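Local coordinates for repeat Five Residue (Rfr) protein or pentapeptide repeat protein (Cyanothece, PDB 2O6W) that is of unknown function but folds as a right-handed quadrilateral beta helix built from pentapeptide repeats, at residues P55-R60 / S75-N80; N24-F30 / N67-L73; L118-R124 / H137-T143; A1-N5 / C18-V23. All coordinates share one frame; numbering follows the deposited sequence.

In the fold
Three of the four contacts join stacked coils of one beta helix, each a variation on the same backbone pairing. Along the chain, contact 4 comes first, joining the start of helix 2-10 to residues 18-23. Contact 2 opens next (24-30), and its second segment, 67-73, falls between the two of contact 1 (55-60 and 75-80). Their centres lie 14 Å apart, and they touch where V56 CG2 is 3.4 Å from F30 O. Contact 2 also meets contact 4, through a probable hydrogen bond from N67 N to V23 O. Contact 3 closes last, its centre about 22 Å from that of contact 2. Contacts 3 and 4, 26 Å apart between centres, thus mark the two ends of the stack.

Contact 1 of 4, residues P55-R60 / S75-N80; sequences PVDLTR and SIILEN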
loop_
_atom_site.group_PDB
_atom_site.type_symbol
_atom_site.label_atom_id
_atom_site.label_comp_id
_atom_site.label_asym_id
_atom_site.label_seq_id
_atom_site.Cartn_x
_atom_site.Cartn_y
_atom_site.Cartn_z
ATOM N N PRO A 55 2.116 -10.566 7.274
ATOM C CA PRO A 55 1.836 -9.348 6.512
ATOM C C PRO A 55 0.326 -9.129 6.372
ATOM O O PRO A 55 -0.435 -10.086 6.246
ATOM C CB PRO A 55 2.520 -9.619 5.174
ATOM C CG PRO A 55 2.379 -11.093 5.028
ATOM C CD PRO A 55 2.698 -11.607 6.409
ATOM N N VAL A 56 -0.101 -7.871 6.412
ATOM C CA VAL A 56 -1.515 -7.553 6.285
ATOM C C VAL A 56 -1.996 -7.974 4.898
ATOM O O VAL A 56 -1.349 -7.683 3.893
ATOM C CB VAL A 56 -1.754 -6.048 6.506
ATOM C CG1 VAL A 56 -3.215 -5.705 6.285
ATOM C CG2 VAL A 56 -1.327 -5.667 7.920
ATOM N N ASP A 57 -3.126 -8.668 4.851
ATOM C CA ASP A 57 -3.662 -9.148 3.585
ATOM C C ASP A 57 -4.861 -8.323 3.106
ATOM O O ASP A 57 -5.945 -8.368 3.699
ATOM C CB ASP A 57 -4.065 -10.618 3.722
ATOM C CG ASP A 57 -4.194 -11.308 2.388
ATOM O OD1 ASP A 57 -4.674 -10.667 1.427
ATOM O OD2 ASP A 57 -3.831 -12.507 2.293
ATOM N N LEU A 58 -4.657 -7.582 2.023
ATOM C CA LEU A 58 -5.705 -6.744 1.456
ATOM C C LEU A 58 -5.999 -7.120 0.003
ATOM O O LEU A 58 -6.290 -6.259 -0.832
ATOM C CB LEU A 58 -5.305 -5.266 1.565
ATOM C CG LEU A 58 -5.307 -4.667 2.983
ATOM C CD1 LEU A 58 -4.633 -3.300 2.986
ATOM C CD2 LEU A 58 -6.743 -4.548 3.484
ATOM N N THR A 59 -5.924 -8.418 -0.276
ATOM C CA THR A 59 -6.186 -8.964 -1.601
ATOM C C THR A 59 -7.582 -8.579 -2.046
ATOM O O THR A 59 -8.538 -8.685 -1.272
ATOM C CB THR A 59 -6.116 -10.512 -1.601
ATOM O OG1 THR A 59 -4.787 -10.935 -1.278
ATOM C CG2 THR A 59 -6.524 -11.073 -2.965
ATOM N N ARG A 60 -7.685 -8.152 -3.300
ATOM C CA ARG A 60 -8.946 -7.747 -3.912
ATOM C C ARG A 60 -9.702 -6.650 -3.158
ATOM O O ARG A 60 -10.888 -6.432 -3.402
ATOM C CB ARG A 60 -9.856 -8.965 -4.095
ATOM C CG ARG A 60 -9.302 -10.050 -5.038
ATOM C CD ARG A 60 -10.338 -11.147 -5.303
ATOM N NE ARG A 60 -10.863 -11.697 -4.053
ATOM C CZ ARG A 60 -10.237 -12.614 -3.320
ATOM N NH1 ARG A 60 -9.064 -13.097 -3.716
ATOM N NH2 ARG A 60 -10.776 -13.033 -2.184
ATOM N N SER A 75 5.622 -4.860 3.035
ATOM C CA SER A 75 5.285 -6.270 2.846
ATOM C C SER A 75 3.785 -6.542 2.780
ATOM O O SER A 75 3.348 -7.688 2.899
ATOM C CB SER A 75 5.903 -7.113 3.964
ATOM O OG SER A 75 7.317 -6.984 3.962
ATOM N N ILE A 76 2.998 -5.496 2.577
ATOM C CA ILE A 76 1.555 -5.655 2.505
ATOM C C ILE A 76 1.141 -6.406 1.243
ATOM O O ILE A 76 1.842 -6.370 0.226
ATOM C CB ILE A 76 0.854 -4.287 2.516
ATOM C CG1 ILE A 76 -0.584 -4.444 3.009
ATOM C CG2 ILE A 76 0.861 -3.697 1.118
ATOM C CD1 ILE A 76 -1.205 -3.143 3.442
ATOM N N ILE A 77 -0.004 -7.077 1.314
ATOM C CA ILE A 77 -0.521 -7.836 0.178
ATOM C C ILE A 77 -1.725 -7.124 -0.447
ATOM O O ILE A 77 -2.828 -7.129 0.102
ATOM C CB ILE A 77 -0.915 -9.267 0.617
ATOM C CG1 ILE A 77 0.303 -9.960 1.243
ATOM C CG2 ILE A 77 -1.383 -10.083 -0.580
ATOM C CD1 ILE A 77 0.018 -11.344 1.765
ATOM N N LEU A 78 -1.486 -6.496 -1.594
ATOM C CA LEU A 78 -2.519 -5.766 -2.315
ATOM C C LEU A 78 -2.726 -6.374 -3.697
ATOM O O LEU A 78 -2.990 -5.668 -4.673
ATOM C CB LEU A 78 -2.130 -4.289 -2.449
ATOM C CG LEU A 78 -2.260 -3.441 -1.181
ATOM C CD1 LEU A 78 -1.635 -2.074 -1.403
ATOM C CD2 LEU A 78 -3.731 -3.293 -0.818
ATOM N N GLU A 79 -2.599 -7.691 -3.783
ATOM C CA GLU A 79 -2.774 -8.372 -5.056
ATOM C C GLU A 79 -4.198 -8.167 -5.567
ATOM O O GLU A 79 -5.160 -8.316 -4.821
ATOM C CB GLU A 79 -2.467 -9.862 -4.893
ATOM C CG GLU A 79 -2.498 -10.649 -6.190
ATOM C CD GLU A 79 -1.874 -12.030 -6.051
ATOM O OE1 GLU A 79 -1.862 -12.780 -7.057
ATOM O OE2 GLU A 79 -1.389 -12.369 -4.943
ATOM N N ASN A 80 -4.316 -7.796 -6.836
ATOM C CA ASN A 80 -5.607 -7.566 -7.465
ATOM C C ASN A 80 -6.465 -6.567 -6.694
ATOM O O ASN A 80 -7.695 -6.627 -6.724
ATOM C CB ASN A 80 -6.342 -8.895 -7.623
ATOM C CG ASN A 80 -5.632 -9.832 -8.584
ATOM O OD1 ASN A 80 -5.781 -11.053 -8.510
ATOM N ND2 ASN A 80 -4.857 -9.260 -9.500
HETATM O O HOH W 1 -3.411 -12.813 -2.697
HETATM O O HOH W 2 -6.909 -12.671 -5.872
#
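P55 rests its CB against the carbonyl of S75, while its CG meets CD1 of I77. V56 O accepts from I77 N (3.0 Å) and L58 N donates to I77 O (2.7 Å); these two bonds make a single bridge between D57 and I77, on nearly parallel coils (11° apart end to end). D57 swings its carboxylate forward along its own segment, CG anti to the backbone N (chi1 -161°), toward T59. Its OD1 closes an Asx turn with T59 N and takes the T59 hydroxyl on its syn lone pair, OG1 to OD1 2.7 Å. With an alanine here, T59 N and OG1 would probably lose their shared acceptor, leaving the hydroxyl held chiefly by a water. L58 packs inward, its CD1 3.5 Å from I76 CD1 and its CB against L78 CD2. That water links T59 OG1 to E79 OE2, and R60 N bonds E79 O. L9 of helix 2-10 covers V56 and L58, the D57 backbone bonds to R13 and C15, and S75 and I76 bond onward to E94 and I97.

Contact 2 of 4, residues N24-F30 / N67-L73; sequences NLPRENF and NLYQSDL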
loop_
_atom_site.group_PDB
_atom_site.type_symbol
_atom_site.label_atom_id
_atom_site.label_comp_id
_atom_site.label_asym_id
_atom_site.label_seq_id
_atom_site.Cartn_x
_atom_site.Cartn_y
_atom_site.Cartn_z
ATOM N N ASN A 24 -10.241 7.270 5.546
ATOM C CA ASN A 24 -9.147 8.143 5.941
ATOM C C ASN A 24 -8.269 7.420 6.959
ATOM O O ASN A 24 -8.554 7.423 8.157
ATOM C CB ASN A 24 -9.703 9.430 6.554
ATOM C CG ASN A 24 -8.648 10.507 6.702
ATOM O OD1 ASN A 24 -7.959 10.844 5.738
ATOM N ND2 ASN A 24 -8.520 11.062 7.904
ATOM N N LEU A 25 -7.208 6.788 6.474
ATOM C CA LEU A 25 -6.296 6.068 7.353
ATOM C C LEU A 25 -4.848 6.528 7.179
ATOM O O LEU A 25 -3.957 5.724 6.918
ATOM C CB LEU A 25 -6.411 4.562 7.106
ATOM C CG LEU A 25 -7.769 3.961 7.487
ATOM C CD1 LEU A 25 -7.785 2.467 7.189
ATOM C CD2 LEU A 25 -8.045 4.203 8.971
ATOM N N PRO A 26 -4.600 7.843 7.303
ATOM C CA PRO A 26 -3.223 8.315 7.147
ATOM C C PRO A 26 -2.376 8.008 8.377
ATOM O O PRO A 26 -2.894 7.838 9.487
ATOM C CB PRO A 26 -3.397 9.818 6.930
ATOM C CG PRO A 26 -4.591 10.136 7.784
ATOM C CD PRO A 26 -5.529 8.983 7.458
ATOM N N ARG A 27 -1.067 7.929 8.160
ATOM C CA ARG A 27 -0.119 7.670 9.228
ATOM C C ARG A 27 -0.411 6.432 10.062
ATOM O O ARG A 27 -0.243 6.452 11.274
ATOM C CB ARG A 27 -0.038 8.900 10.131
ATOM C CG ARG A 27 0.623 10.072 9.445
ATOM C CD ARG A 27 0.462 11.361 10.216
ATOM N NE ARG A 27 1.296 12.401 9.632
ATOM C CZ ARG A 27 1.317 13.663 10.039
ATOM N NH1 ARG A 27 0.534 14.047 11.043
ATOM N NH2 ARG A 27 2.135 14.530 9.447
ATOM N N GLU A 28 -0.857 5.356 9.424
ATOM C CA GLU A 28 -1.123 4.124 10.159
ATOM C C GLU A 28 0.016 3.134 9.905
ATOM O O GLU A 28 0.842 3.322 9.006
ATOM C CB GLU A 28 -2.460 3.511 9.732
ATOM C CG GLU A 28 -3.692 4.345 10.091
ATOM C CD GLU A 28 -3.985 4.399 11.592
ATOM O OE1 GLU A 28 -4.912 5.142 11.991
ATOM O OE2 GLU A 28 -3.301 3.701 12.373
ATOM N N ASN A 29 0.077 2.083 10.707
ATOM C CA ASN A 29 1.121 1.094 10.536
ATOM C C ASN A 29 0.539 -0.277 10.202
ATOM O O ASN A 29 0.090 -1.004 11.080
ATOM C CB ASN A 29 1.983 1.020 11.795
ATOM C CG ASN A 29 3.026 -0.080 11.726
ATOM O OD1 ASN A 29 3.392 -0.544 10.642
ATOM N ND2 ASN A 29 3.523 -0.500 12.890
ATOM N N PHE A 30 0.547 -0.609 8.916
ATOM C CA PHE A 30 0.050 -1.890 8.437
ATOM C C PHE A 30 1.218 -2.667 7.843
ATOM O O PHE A 30 1.024 -3.482 6.949
ATOM C CB PHE A 30 -0.995 -1.690 7.335
ATOM C CG PHE A 30 -2.224 -0.955 7.772
ATOM C CD1 PHE A 30 -2.616 0.209 7.118
ATOM C CD2 PHE A 30 -3.000 -1.429 8.823
ATOM C CE1 PHE A 30 -3.769 0.892 7.502
ATOM C CE2 PHE A 30 -4.156 -0.755 9.216
ATOM C CZ PHE A 30 -4.540 0.411 8.555
ATOM N N ASN A 67 -7.327 7.616 1.757
ATOM C CA ASN A 67 -6.134 8.363 2.126
ATOM C C ASN A 67 -5.209 7.545 3.027
ATOM O O ASN A 67 -5.549 7.244 4.179
ATOM C CB ASN A 67 -6.505 9.666 2.839
ATOM C CG ASN A 67 -5.280 10.444 3.278
ATOM O OD1 ASN A 67 -4.234 10.378 2.624
ATOM N ND2 ASN A 67 -5.401 11.193 4.367
ATOM N N LEU A 68 -4.041 7.189 2.502
ATOM C CA LEU A 68 -3.068 6.406 3.266
ATOM C C LEU A 68 -1.756 7.167 3.437
ATOM O O LEU A 68 -0.712 6.579 3.715
ATOM C CB LEU A 68 -2.816 5.070 2.565
ATOM C CG LEU A 68 -4.078 4.203 2.479
ATOM C CD1 LEU A 68 -3.864 3.023 1.537
ATOM C CD2 LEU A 68 -4.440 3.726 3.871
ATOM N N TYR A 69 -1.834 8.485 3.278
ATOM C CA TYR A 69 -0.677 9.367 3.410
ATOM C C TYR A 69 0.240 8.991 4.579
ATOM O O TYR A 69 -0.215 8.839 5.710
ATOM C CB TYR A 69 -1.148 10.817 3.568
ATOM C CG TYR A 69 -0.023 11.801 3.761
ATOM C CD1 TYR A 69 0.913 12.023 2.756
ATOM C CD2 TYR A 69 0.114 12.505 4.956
ATOM C CE1 TYR A 69 1.961 12.919 2.939
ATOM C CE2 TYR A 69 1.156 13.401 5.148
ATOM C CZ TYR A 69 2.077 13.606 4.138
ATOM O OH TYR A 69 3.114 14.494 4.327
ATOM N N GLN A 70 1.528 8.841 4.277
ATOM C CA GLN A 70 2.558 8.494 5.258
ATOM C C GLN A 70 2.323 7.224 6.055
ATOM O O GLN A 70 2.849 7.081 7.150
ATOM C CB GLN A 70 2.775 9.649 6.236
ATOM C CG GLN A 70 3.410 10.868 5.618
ATOM C CD GLN A 70 3.865 11.870 6.664
ATOM O OE1 GLN A 70 3.107 12.233 7.565
ATOM N NE2 GLN A 70 5.104 12.329 6.544
ATOM N N SER A 71 1.532 6.305 5.519
ATOM C CA SER A 71 1.264 5.051 6.208
ATOM C C SER A 71 2.337 4.005 5.890
ATOM O O SER A 71 2.934 4.019 4.811
ATOM C CB SER A 71 -0.106 4.510 5.800
ATOM O OG SER A 71 -1.146 5.151 6.520
ATOM N N ASP A 72 2.595 3.109 6.836
ATOM C CA ASP A 72 3.573 2.047 6.622
ATOM C C ASP A 72 2.786 0.863 6.054
ATOM O O ASP A 72 1.847 0.371 6.684
ATOM C CB ASP A 72 4.237 1.639 7.949
ATOM C CG ASP A 72 5.406 0.662 7.757
ATOM O OD1 ASP A 72 5.355 -0.182 6.825
ATOM O OD2 ASP A 72 6.374 0.723 8.556
ATOM N N LEU A 73 3.173 0.414 4.864
ATOM C CA LEU A 73 2.510 -0.705 4.207
ATOM C C LEU A 73 3.552 -1.744 3.791
ATOM O O LEU A 73 3.341 -2.511 2.848
ATOM C CB LEU A 73 1.755 -0.206 2.964
ATOM C CG LEU A 73 0.801 0.980 3.189
ATOM C CD1 LEU A 73 0.200 1.448 1.865
ATOM C CD2 LEU A 73 -0.287 0.572 4.157
HETATM O O HOH W 3 3.497 5.072 9.415
HETATM O O HOH W 4 5.931 -1.587 10.033
#
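L25 N donates to N67 O and R27 N to Y69 O, setting the coil of residues 24-30 on that of 67-73. D72 N reaches E28 O and F30 N reaches D72 O, each at 2.8 Å, so bridges at N24-N67 and N29-D72 flank a type II turn from L68 to S71. Within that corner the S71 hydroxyl stands in for a backbone carbonyl: E28 N points almost straight at OG (2.9 Å, 170°), and OG gives a weak bond to L25 O. The side chains of N24 and N67 run alongside each other, N67 ND2 bonding N24 OD1 at 2.9 Å with the acceptor in the amide plane of N67. N67 OD1 receives Y69 N in an Asx turn, from above its carbonyl plane. A leucine in its place would probably leave Y69 N without that acceptor and N24 OD1 without its mate. R27, extended from CG to NE, grips Q70 OE1 side-on, NE at 2.8 Å and NH2 at 3.1 Å. L73 CD2 meets the F30 ring at its edge, at CD1. Beyond residues 67-73 lies the next coil, with backbone bonds to N87, S89 and D92 and with L88 and L93 packed on L68 and L73.

Contact 3 of 4, residues L118-R124 / H137-T143; sequences LENANLR and HLKGIET
H137 presents its carbonyl to L118 N, while its ring, with ND1 bonded to N117, brings CE1 within 3.2 Å of E119 OE1. L138 turns inward beside L118, CD2 to CD2 4.1 Å. The carbonyl of K139 takes N120 N, and its extended chain runs alongside E119 to a long salt bridge, NZ to OE2 3.6 Å. G140 holds a positive phi of 72°, where a beta carbon would collide with N120 OD1; type II turns L118-A121 and L138-I141 stack here, a corner of successive coils in the pentapeptide-repeat beta helix. I141 sets CG2 3.4 Å from L118 O. E142 bonds twice to the neighbouring coil, N to A121 O and O to L123 N, around N122. R124 grips its OE1 end-on, NH1 (2.6 Å) from above the carboxylate plane and NH2 (2.7 Å) on the anti lone pair, the two planes 87° apart. Two charge pairs thus flank the backbone bonds between the coils: the R124 pair would be expected to favour an ionised E142, the long K139 pair probably does so more weakly for E119.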
loop_
_atom_site.group_PDB
_atom_site.type_symbol
_atom_site.label_atom_id
_atom_site.label_comp_id
_atom_site.label_asym_id
_atom_site.label_seq_id
_atom_site.Cartn_x
_atom_site.Cartn_y
_atom_site.Cartn_z
ATOM N N LEU A 118 5.053 -5.077 -8.679
ATOM C CA LEU A 118 3.918 -4.460 -9.347
ATOM C C LEU A 118 3.587 -5.088 -10.695
ATOM O O LEU A 118 3.064 -4.412 -11.572
ATOM C CB LEU A 118 4.161 -2.958 -9.548
ATOM C CG LEU A 118 4.020 -2.055 -8.315
ATOM C CD1 LEU A 118 5.082 -2.418 -7.289
ATOM C CD2 LEU A 118 4.151 -0.597 -8.733
ATOM N N GLU A 119 3.871 -6.377 -10.860
ATOM C CA GLU A 119 3.604 -7.049 -12.133
ATOM C C GLU A 119 2.168 -6.878 -12.625
ATOM O O GLU A 119 1.211 -7.099 -11.882
ATOM C CB GLU A 119 3.927 -8.543 -12.037
ATOM C CG GLU A 119 3.986 -9.241 -13.399
ATOM C CD GLU A 119 4.477 -10.683 -13.309
ATOM O OE1 GLU A 119 5.479 -10.927 -12.594
ATOM O OE2 GLU A 119 3.881 -11.568 -13.968
ATOM N N ASN A 120 2.033 -6.472 -13.884
ATOM C CA ASN A 120 0.734 -6.280 -14.508
ATOM C C ASN A 120 -0.115 -5.206 -13.852
ATOM O O ASN A 120 -1.314 -5.102 -14.109
ATOM C CB ASN A 120 -0.033 -7.599 -14.513
ATOM C CG ASN A 120 0.722 -8.691 -15.226
ATOM O OD1 ASN A 120 1.373 -8.433 -16.236
ATOM N ND2 ASN A 120 0.642 -9.911 -14.715
ATOM N N ALA A 121 0.503 -4.402 -13.004
ATOM C CA ALA A 121 -0.235 -3.352 -12.334
ATOM C C ALA A 121 -0.570 -2.238 -13.324
ATOM O O ALA A 121 0.170 -2.002 -14.281
ATOM C CB ALA A 121 0.579 -2.803 -11.181
ATOM N N ASN A 122 -1.695 -1.565 -13.093
ATOM C CA ASN A 122 -2.121 -0.461 -13.946
ATOM C C ASN A 122 -1.706 0.881 -13.338
ATOM O O ASN A 122 -2.244 1.299 -12.311
ATOM C CB ASN A 122 -3.640 -0.483 -14.138
ATOM C CG ASN A 122 -4.142 0.703 -14.951
ATOM O OD1 ASN A 122 -3.368 1.339 -15.674
ATOM N ND2 ASN A 122 -5.437 0.998 -14.850
ATOM N N LEU A 123 -0.754 1.554 -13.981
ATOM C CA LEU A 123 -0.264 2.841 -13.509
ATOM C C LEU A 123 -0.676 4.013 -14.393
ATOM O O LEU A 123 -0.006 5.047 -14.405
ATOM C CB LEU A 123 1.260 2.817 -13.393
ATOM C CG LEU A 123 1.856 2.122 -12.169
ATOM C CD1 LEU A 123 1.318 0.712 -12.043
ATOM C CD2 LEU A 123 3.370 2.107 -12.308
ATOM N N ARG A 124 -1.775 3.858 -15.125
ATOM C CA ARG A 124 -2.263 4.921 -16.000
ATOM C C ARG A 124 -2.639 6.163 -15.212
ATOM O O ARG A 124 -3.476 6.102 -14.315
ATOM C CB ARG A 124 -3.494 4.462 -16.784
ATOM C CG ARG A 124 -3.217 3.451 -17.865
ATOM C CD ARG A 124 -4.477 3.157 -18.661
ATOM N NE ARG A 124 -4.221 2.177 -19.710
ATOM C CZ ARG A 124 -4.169 0.863 -19.515
ATOM N NH1 ARG A 124 -4.366 0.357 -18.306
ATOM N NH2 ARG A 124 -3.899 0.053 -20.531
ATOM N N HIS A 137 9.904 -4.599 -9.173
ATOM C CA HIS A 137 9.487 -5.383 -10.330
ATOM C C HIS A 137 8.371 -4.664 -11.084
ATOM O O HIS A 137 7.234 -4.609 -10.614
ATOM C CB HIS A 137 9.000 -6.757 -9.865
ATOM C CG HIS A 137 8.958 -7.783 -10.952
ATOM N ND1 HIS A 137 8.103 -8.865 -10.923
ATOM C CD2 HIS A 137 9.677 -7.902 -12.092
ATOM C CE1 HIS A 137 8.296 -9.603 -12.001
ATOM N NE2 HIS A 137 9.246 -9.042 -12.726
ATOM N N LEU A 138 8.691 -4.116 -12.254
ATOM C CA LEU A 138 7.698 -3.387 -13.043
ATOM C C LEU A 138 7.267 -4.106 -14.313
ATOM O O LEU A 138 6.718 -3.494 -15.226
ATOM C CB LEU A 138 8.226 -2.003 -13.406
ATOM C CG LEU A 138 8.478 -1.044 -12.242
ATOM C CD1 LEU A 138 9.066 0.239 -12.797
ATOM C CD2 LEU A 138 7.177 -0.761 -11.488
ATOM N N LYS A 139 7.506 -5.410 -14.355
ATOM C CA LYS A 139 7.142 -6.214 -15.510
ATOM C C LYS A 139 5.646 -6.138 -15.836
ATOM O O LYS A 139 4.802 -6.331 -14.962
ATOM C CB LYS A 139 7.547 -7.668 -15.264
ATOM C CG LYS A 139 7.024 -8.640 -16.305
ATOM C CD LYS A 139 7.196 -10.086 -15.874
ATOM C CE LYS A 139 6.485 -11.011 -16.846
ATOM N NZ LYS A 139 6.413 -12.412 -16.364
ATOM N N GLY A 140 5.330 -5.840 -17.095
ATOM C CA GLY A 140 3.943 -5.779 -17.539
ATOM C C GLY A 140 3.057 -4.629 -17.096
ATOM O O GLY A 140 1.858 -4.656 -17.359
ATOM N N ILE A 141 3.616 -3.621 -16.434
ATOM C CA ILE A 141 2.807 -2.485 -15.988
ATOM C C ILE A 141 2.223 -1.738 -17.186
ATOM O O ILE A 141 2.762 -1.796 -18.287
ATOM C CB ILE A 141 3.629 -1.478 -15.148
ATOM C CG1 ILE A 141 4.821 -0.962 -15.955
ATOM C CG2 ILE A 141 4.106 -2.131 -13.874
ATOM C CD1 ILE A 141 5.623 0.107 -15.242
ATOM N N GLU A 142 1.118 -1.040 -16.965
ATOM C CA GLU A 142 0.467 -0.276 -18.018
ATOM C C GLU A 142 0.601 1.209 -17.684
ATOM O O GLU A 142 0.446 1.609 -16.530
ATOM C CB GLU A 142 -1.011 -0.660 -18.103
ATOM C CG GLU A 142 -1.258 -2.157 -18.247
ATOM C CD GLU A 142 -2.729 -2.540 -18.070
ATOM O OE1 GLU A 142 -3.574 -2.061 -18.858
ATOM O OE2 GLU A 142 -3.040 -3.323 -17.141
ATOM N N THR A 143 0.904 2.023 -18.688
ATOM C CA THR A 143 1.053 3.457 -18.476
ATOM C C THR A 143 0.434 4.239 -19.627
ATOM O O THR A 143 -0.107 3.658 -20.561
ATOM C CB THR A 143 2.541 3.856 -18.347
ATOM O OG1 THR A 143 3.255 3.424 -19.511
ATOM C CG2 THR A 143 3.159 3.221 -17.111
#

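Contact 4 of 4, residues A1-N5 / C18-V23; sequences AMTNN and CNLEGV
M2, a selenomethionine, lays its SE 3.9 Å from L20 CD2 and its CE 3.7 Å from V23 CG1, the apolar part of a small contact that buries 203 Å² in all. The chain is kinked at both bonds on the way to SE and CE (chi2 51°, chi3 65°), which folds the methyl round to V23 and the carbonyl of N19. N5, one turn further along the helix, sets OD1 3.8 Å from C18 SG and CB near L20 CD2. Its ND2 is joined to the backbone N of N19 through one water that accepts from both, at 3.2 Å from ND2 and 2.8 Å from N19 N. Behind this first shell, C18 is held by its disulfide to C15, and a type II turn runs from L20 to V23, closed by a weak V23 N to L20 O bond. Helix 2-10 thus packs against the corner of residues 18-23, whose backbone bonds to N62, S64 and N67 of the next coil while L20 rests on L63 and V23 on A66.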
loop_
_atom_site.group_PDB
_atom_site.type_symbol
_atom_site.label_atom_id
_atom_site.label_comp_id
_atom_site.label_asym_id
_atom_site.label_seq_id
_atom_site.Cartn_x
_atom_site.Cartn_y
_atom_site.Cartn_z
ATOM N N ALA A 1 -19.985 -4.151 7.965
ATOM C CA ALA A 1 -19.860 -2.830 8.638
ATOM C C ALA A 1 -18.407 -2.361 8.720
ATOM O O ALA A 1 -17.495 -3.161 8.919
ATOM C CB ALA A 1 -20.458 -2.903 10.034
HETATM N N MSE A 2 -18.204 -1.057 8.570
HETATM C CA MSE A 2 -16.871 -0.482 8.629
HETATM C C MSE A 2 -16.165 -0.862 9.927
HETATM O O MSE A 2 -14.967 -1.155 9.945
HETATM C CB MSE A 2 -16.949 1.039 8.531
HETATM C CG MSE A 2 -15.589 1.711 8.552
HETATM SE SE MSE A 2 -14.364 0.934 7.242
HETATM C CE MSE A 2 -15.289 1.435 5.598
ATOM N N THR A 3 -16.921 -0.842 11.016
ATOM C CA THR A 3 -16.396 -1.180 12.328
ATOM C C THR A 3 -15.784 -2.588 12.305
ATOM O O THR A 3 -14.709 -2.816 12.856
ATOM C CB THR A 3 -17.528 -1.095 13.380
ATOM O OG1 THR A 3 -16.983 -1.250 14.692
ATOM C CG2 THR A 3 -18.567 -2.164 13.127
ATOM N N ASN A 4 -16.462 -3.521 11.641
ATOM C CA ASN A 4 -15.987 -4.891 11.537
ATOM C C ASN A 4 -14.735 -4.984 10.663
ATOM O O ASN A 4 -13.834 -5.777 10.944
ATOM C CB ASN A 4 -17.088 -5.794 10.966
ATOM C CG ASN A 4 -16.689 -7.266 10.955
ATOM O OD1 ASN A 4 -16.245 -7.802 9.931
ATOM N ND2 ASN A 4 -16.838 -7.925 12.104
ATOM N N ASN A 5 -14.679 -4.184 9.601
ATOM C CA ASN A 5 -13.516 -4.191 8.719
ATOM C C ASN A 5 -12.294 -3.704 9.488
ATOM O O ASN A 5 -11.225 -4.299 9.411
ATOM C CB ASN A 5 -13.751 -3.300 7.494
ATOM C CG ASN A 5 -14.858 -3.818 6.602
ATOM O OD1 ASN A 5 -15.242 -4.984 6.683
ATOM N ND2 ASN A 5 -15.374 -2.954 5.737
ATOM N N CYS A 18 -12.575 -6.438 1.164
ATOM C CA CYS A 18 -13.320 -5.398 1.868
ATOM C C CYS A 18 -13.528 -4.166 0.985
ATOM O O CYS A 18 -12.763 -3.913 0.056
ATOM C CB CYS A 18 -12.574 -4.963 3.144
ATOM S SG CYS A 18 -12.422 -6.193 4.493
ATOM N N ASN A 19 -14.580 -3.414 1.278
ATOM C CA ASN A 19 -14.863 -2.186 0.561
ATOM C C ASN A 19 -14.461 -1.056 1.491
ATOM O O ASN A 19 -15.161 -0.751 2.457
ATOM C CB ASN A 19 -16.343 -2.104 0.194
ATOM C CG ASN A 19 -16.693 -3.010 -0.979
ATOM O OD1 ASN A 19 -16.132 -2.867 -2.073
ATOM N ND2 ASN A 19 -17.611 -3.953 -0.758
ATOM N N LEU A 20 -13.315 -0.452 1.198
ATOM C CA LEU A 20 -12.774 0.626 2.009
ATOM C C LEU A 20 -12.600 1.897 1.197
ATOM O O LEU A 20 -11.682 2.679 1.447
ATOM C CB LEU A 20 -11.422 0.195 2.580
ATOM C CG LEU A 20 -11.435 -1.122 3.359
ATOM C CD1 LEU A 20 -10.015 -1.632 3.557
ATOM C CD2 LEU A 20 -12.134 -0.909 4.692
ATOM N N GLU A 21 -13.481 2.108 0.229
ATOM C CA GLU A 21 -13.408 3.287 -0.627
ATOM C C GLU A 21 -13.496 4.593 0.165
ATOM O O GLU A 21 -14.379 4.764 0.996
ATOM C CB GLU A 21 -14.542 3.277 -1.658
ATOM C CG GLU A 21 -14.791 1.954 -2.387
ATOM C CD GLU A 21 -15.496 0.894 -1.522
ATOM O OE1 GLU A 21 -16.155 1.250 -0.511
ATOM O OE2 GLU A 21 -15.404 -0.303 -1.878
ATOM N N GLY A 22 -12.578 5.512 -0.104
ATOM C CA GLY A 22 -12.601 6.795 0.566
ATOM C C GLY A 22 -12.287 6.861 2.049
ATOM O O GLY A 22 -12.468 7.923 2.649
ATOM N N VAL A 23 -11.823 5.771 2.659
ATOM C CA VAL A 23 -11.509 5.830 4.085
ATOM C C VAL A 23 -10.303 6.722 4.339
ATOM O O VAL A 23 -9.453 6.913 3.464
ATOM C CB VAL A 23 -11.198 4.440 4.711
ATOM C CG1 VAL A 23 -12.429 3.556 4.656
ATOM C CG2 VAL A 23 -10.007 3.796 4.015
HETATM O O HOH W 5 -16.459 -4.431 3.127
#